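Local coordinates for protein Ps01740 (Pseudomonas sp. UW4, PDB 5UIF) that is a tautomerase-superfamily homologue of cis-3-chloroacrylic acid dehalogenase and probably acts as a hydrolytic dehalogenase, at residues A[84-87]-A[88-92]; A[5-9]-A[10-14]. All coordinates share one frame; numbering follows the deposited sequence.

Contact 1. Residues A[84-87]-A[88-92]; sequences TDVY and MAVTG
The carbonyl oxygen of Y87 is gripped twice by T91, once through the backbone and once through the side chain. T91 N donates to Y87 O at 2.9 Å in the regular helical i to i+4 manner, and T91 OG1 donates to Y87 O at 2.5 Å from the opposite face of the carbonyl plane. With chi1 at 62°, OG1 sits between the threonine's own N and carbonyl carbon, where it can turn back to the preceding turn of helix; the same hydroxyl also bonds to A93 N, just past the helix end. This torsion sets the methyl over the Y87 ring as well. T91 CG2 lies 3.7 Å from the centroid of the Y87 ring, 18° off the ring normal, a CH-pi contact over the face, displaced toward the rim on the CZ side. One residue earlier in the chain, V90 N bonds to V86 O at 2.9 Å, and the two valines lie side by side with V86 CG1 4.1 Å from V90 CG2. M88 N reaches T84 O at 3.2 Å, and M88 CG passes alongside that oxygen. G92, with a positive phi of 89°, leaves the helix while its N still bonds to M88 O at 2.9 Å. These last two turns of helix 73-91 belong to the beta-alpha-beta unit with strands 61-68 and 98-105. The Y87 side chain packs on A61, I63 and V98 of those strands and shares L20 of helix 14-32 with V86 and V90.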
loop_
_atom_site.group_PDB
_atom_site.type_symbol
_atom_site.label_atom_id
_atom_site.label_comp_id
_atom_site.label_asym_id
_atom_site.label_seq_id
_atom_site.Cartn_x
_atom_site.Cartn_y
_atom_site.Cartn_z
ATOM N N THR A 84 -0.149 12.035 -14.315
ATOM C CA THR A 84 -0.829 11.221 -15.318
ATOM C C THR A 84 -0.328 11.524 -16.728
ATOM O O THR A 84 -0.031 10.611 -17.500
ATOM C CB THR A 84 -2.354 11.435 -15.272
ATOM O OG1 THR A 84 -2.829 11.230 -13.935
ATOM C CG2 THR A 84 -3.058 10.472 -16.214
ATOM N N ASP A 85 -0.235 12.811 -17.057
ATOM C CA ASP A 85 0.251 13.242 -18.365
ATOM C C ASP A 85 1.682 12.780 -18.610
ATOM O O ASP A 85 2.026 12.345 -19.710
ATOM C CB ASP A 85 0.170 14.765 -18.495
ATOM C CG ASP A 85 -1.241 15.256 -18.754
ATOM O OD1 ASP A 85 -2.048 14.485 -19.315
ATOM O OD2 ASP A 85 -1.542 16.416 -18.400
ATOM N N VAL A 86 2.510 12.880 -17.575
ATOM C CA VAL A 86 3.914 12.501 -17.670
ATOM C C VAL A 86 4.084 11.001 -17.899
ATOM O O VAL A 86 4.847 10.586 -18.772
ATOM C CB VAL A 86 4.692 12.923 -16.403
ATOM C CG1 VAL A 86 5.975 12.115 -16.257
ATOM C CG2 VAL A 86 4.991 14.415 -16.436
ATOM N N TYR A 87 3.365 10.193 -17.125
ATOM C CA TYR A 87 3.491 8.742 -17.231
ATOM C C TYR A 87 3.077 8.234 -18.609
ATOM O O TYR A 87 3.707 7.330 -19.158
ATOM C CB TYR A 87 2.660 8.038 -16.154
ATOM C CG TYR A 87 2.817 6.535 -16.188
ATOM C CD1 TYR A 87 3.865 5.911 -15.523
ATOM C CD2 TYR A 87 1.927 5.738 -16.899
ATOM C CE1 TYR A 87 4.018 4.538 -15.559
ATOM C CE2 TYR A 87 2.073 4.366 -16.943
ATOM C CZ TYR A 87 3.119 3.771 -16.271
ATOM O OH TYR A 87 3.266 2.403 -16.311
ATOM N N MET A 88 2.013 8.809 -19.159
ATOM C CA MET A 88 1.535 8.413 -20.478
ATOM C C MET A 88 2.527 8.812 -21.565
ATOM O O MET A 88 2.614 8.165 -22.607
ATOM C CB MET A 88 0.166 9.032 -20.767
ATOM C CG MET A 88 -0.967 8.455 -19.937
ATOM S SD MET A 88 -2.554 9.204 -20.348
ATOM C CE MET A 88 -2.653 8.842 -22.100
ATOM N N ALA A 89 3.271 9.884 -21.316
ATOM C CA ALA A 89 4.252 10.372 -22.279
ATOM C C ALA A 89 5.540 9.559 -22.216
ATOM O O ALA A 89 6.194 9.334 -23.234
ATOM C CB ALA A 89 4.542 11.840 -22.035
ATOM N N VAL A 90 5.898 9.124 -21.013
ATOM C CA VAL A 90 7.114 8.349 -20.804
ATOM C C VAL A 90 6.934 6.906 -21.270
ATOM O O VAL A 90 7.839 6.315 -21.864
ATOM C CB VAL A 90 7.534 8.367 -19.315
ATOM C CG1 VAL A 90 8.618 7.333 -19.036
ATOM C CG2 VAL A 90 7.995 9.759 -18.910
ATOM N N THR A 91 5.753 6.351 -21.018
ATOM C CA THR A 91 5.503 4.935 -21.267
ATOM C C THR A 91 4.737 4.674 -22.561
ATOM O O THR A 91 5.003 3.696 -23.261
ATOM C CB THR A 91 4.718 4.306 -20.103
ATOM O OG1 THR A 91 3.445 4.953 -19.978
ATOM C CG2 THR A 91 5.485 4.468 -18.804
ATOM N N GLY A 92 3.783 5.546 -22.872
ATOM C CA GLY A 92 2.926 5.351 -24.027
ATOM C C GLY A 92 1.697 4.542 -23.660
ATOM O O GLY A 92 1.023 3.981 -24.523
#

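Contact 2. Residues A[5-9]-A[10-14]; sequences CQTVK and GTLSE
V8 O accepts two hydrogen bonds from T11, closing a type II beta turn from V8 to T11. T11 N approaches in the carbonyl plane at 3.1 Å, and T11 OG1 reaches V8 O at 2.6 Å, tilted 18° from that plane. The hydroxyl gets there because it lies beside its own backbone N, anti to the carbonyl carbon (chi1 -61°). G10 takes the third position of the turn with a positive phi of 105°, where a side chain would be jammed against K9 O. Further in, a water joins the two arms: it lies 2.5 Å from T7 OG1 and accepts from L12 N at 3.1 Å. T7 and T11 cross at an angle, T7 OG1 lying 3.6 Å from T11 CB. Deeper still, C5 SG meets the L12 methyl CD1 at 4.0 Å, beside F43 of strand 40-46. An alanine in place of T11 would probably take the hydroxyl bond away from V8 O and open a gap where its methyl packs between T7 CB and Y87. Polar bonds thus turn the chain at the end of strand 2-8, while apolar contact and a bridging water join its inner face to the segment leading into helix 14-32.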
loop_
_atom_site.group_PDB
_atom_site.type_symbol
_atom_site.label_atom_id
_atom_site.label_comp_id
_atom_site.label_asym_id
_atom_site.label_seq_id
_atom_site.Cartn_x
_atom_site.Cartn_y
_atom_site.Cartn_z
ATOM N N CYS A 5 4.815 3.483 -7.365
ATOM C CA CYS A 5 4.409 3.107 -8.715
ATOM C C CYS A 5 4.341 1.591 -8.876
ATOM O O CYS A 5 5.336 0.892 -8.685
ATOM C CB CYS A 5 5.371 3.700 -9.746
ATOM S SG CYS A 5 4.864 3.465 -11.466
ATOM N N GLN A 6 3.161 1.090 -9.229
ATOM C CA GLN A 6 2.961 -0.341 -9.419
ATOM C C GLN A 6 2.615 -0.672 -10.866
ATOM O O GLN A 6 1.549 -0.304 -11.357
ATOM C CB GLN A 6 1.858 -0.858 -8.494
ATOM C CG GLN A 6 2.288 -1.040 -7.049
ATOM C CD GLN A 6 1.184 -1.617 -6.186
ATOM O OE1 GLN A 6 0.011 -1.593 -6.559
ATOM N NE2 GLN A 6 1.555 -2.142 -5.024
ATOM N N THR A 7 3.524 -1.364 -11.545
ATOM C CA THR A 7 3.296 -1.785 -12.922
ATOM C C THR A 7 3.610 -3.265 -13.094
ATOM O O THR A 7 4.178 -3.896 -12.204
ATOM C CB THR A 7 4.153 -0.978 -13.920
ATOM O OG1 THR A 7 5.543 -1.236 -13.679
ATOM C CG2 THR A 7 3.885 0.512 -13.781
ATOM N N VAL A 8 3.232 -3.817 -14.243
ATOM C CA VAL A 8 3.560 -5.197 -14.573
ATOM C C VAL A 8 5.046 -5.298 -14.910
ATOM O O VAL A 8 5.598 -4.412 -15.563
ATOM C CB VAL A 8 2.704 -5.716 -15.752
ATOM C CG1 VAL A 8 3.149 -7.109 -16.181
ATOM C CG2 VAL A 8 1.233 -5.720 -15.373
ATOM N N LYS A 9 5.683 -6.369 -14.444
ATOM C CA LYS A 9 7.110 -6.607 -14.657
ATOM C C LYS A 9 7.536 -6.434 -16.114
ATOM O O LYS A 9 7.023 -7.108 -17.007
ATOM C CB LYS A 9 7.476 -8.014 -14.176
ATOM C CG LYS A 9 8.939 -8.381 -14.344
ATOM C CD LYS A 9 9.211 -9.776 -13.803
ATOM C CE LYS A 9 10.687 -10.124 -13.870
ATOM N NZ LYS A 9 10.965 -11.457 -13.269
ATOM N N GLY A 10 8.474 -5.519 -16.345
ATOM C CA GLY A 10 8.996 -5.279 -17.677
ATOM C C GLY A 10 8.477 -4.000 -18.308
ATOM O O GLY A 10 8.869 -3.644 -19.420
ATOM N N THR A 11 7.594 -3.305 -17.597
ATOM C CA THR A 11 7.007 -2.071 -18.106
ATOM C C THR A 11 8.019 -0.929 -18.130
ATOM O O THR A 11 8.219 -0.287 -19.160
ATOM C CB THR A 11 5.791 -1.635 -17.268
ATOM O OG1 THR A 11 4.782 -2.651 -17.317
ATOM C CG2 THR A 11 5.217 -0.332 -17.801
ATOM N N LEU A 12 8.654 -0.681 -16.989
ATOM C CA LEU A 12 9.583 0.435 -16.858
ATOM C C LEU A 12 11.041 -0.008 -16.903
ATOM O O LEU A 12 11.398 -1.060 -16.374
ATOM C CB LEU A 12 9.312 1.190 -15.555
ATOM C CG LEU A 12 7.933 1.838 -15.433
ATOM C CD1 LEU A 12 7.756 2.488 -14.070
ATOM C CD2 LEU A 12 7.742 2.854 -16.542
ATOM N N SER A 13 11.876 0.804 -17.547
ATOM C CA SER A 13 13.316 0.574 -17.577
ATOM C C SER A 13 13.985 1.386 -16.476
ATOM O O SER A 13 13.310 2.034 -15.676
ATOM C CB SER A 13 13.902 0.942 -18.945
ATOM O OG SER A 13 13.735 2.324 -19.213
ATOM N N GLU A 14 15.312 1.342 -16.433
ATOM C CA GLU A 14 16.065 2.128 -15.465
ATOM C C GLU A 14 15.930 3.610 -15.780
ATOM O O GLU A 14 15.686 4.429 -14.891
ATOM C CB GLU A 14 17.541 1.723 -15.463
ATOM C CG GLU A 14 18.031 1.164 -14.135
ATOM C CD GLU A 14 19.546 1.173 -14.011
ATOM O OE1 GLU A 14 20.224 0.695 -14.946
ATOM O OE2 GLU A 14 20.060 1.657 -12.979
HETATM O O HOH W 1 7.956 -1.787 -14.185
#

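How the contacts relate
From the N terminus, contact 2 comes first: it turns the chain back where strand 2-8 ends and leads it toward helix 14-32. Contact 1 opens only much later, in the last two turns of helix 73-91, before the chain heads for strand 98-105. The two are in series, neither nested nor crossed, yet they meet in space with centres about 13 Å apart. Y87 OH reaches T7 CG2 at 3.2 Å and also packs near the T11 methyl, while T91 CG2 lies 3.6 Å from L12 CD2. Side-chain packing thus ties the C-terminal end of helix 73-91 to the turn at the end of a central strand of the mixed sheet.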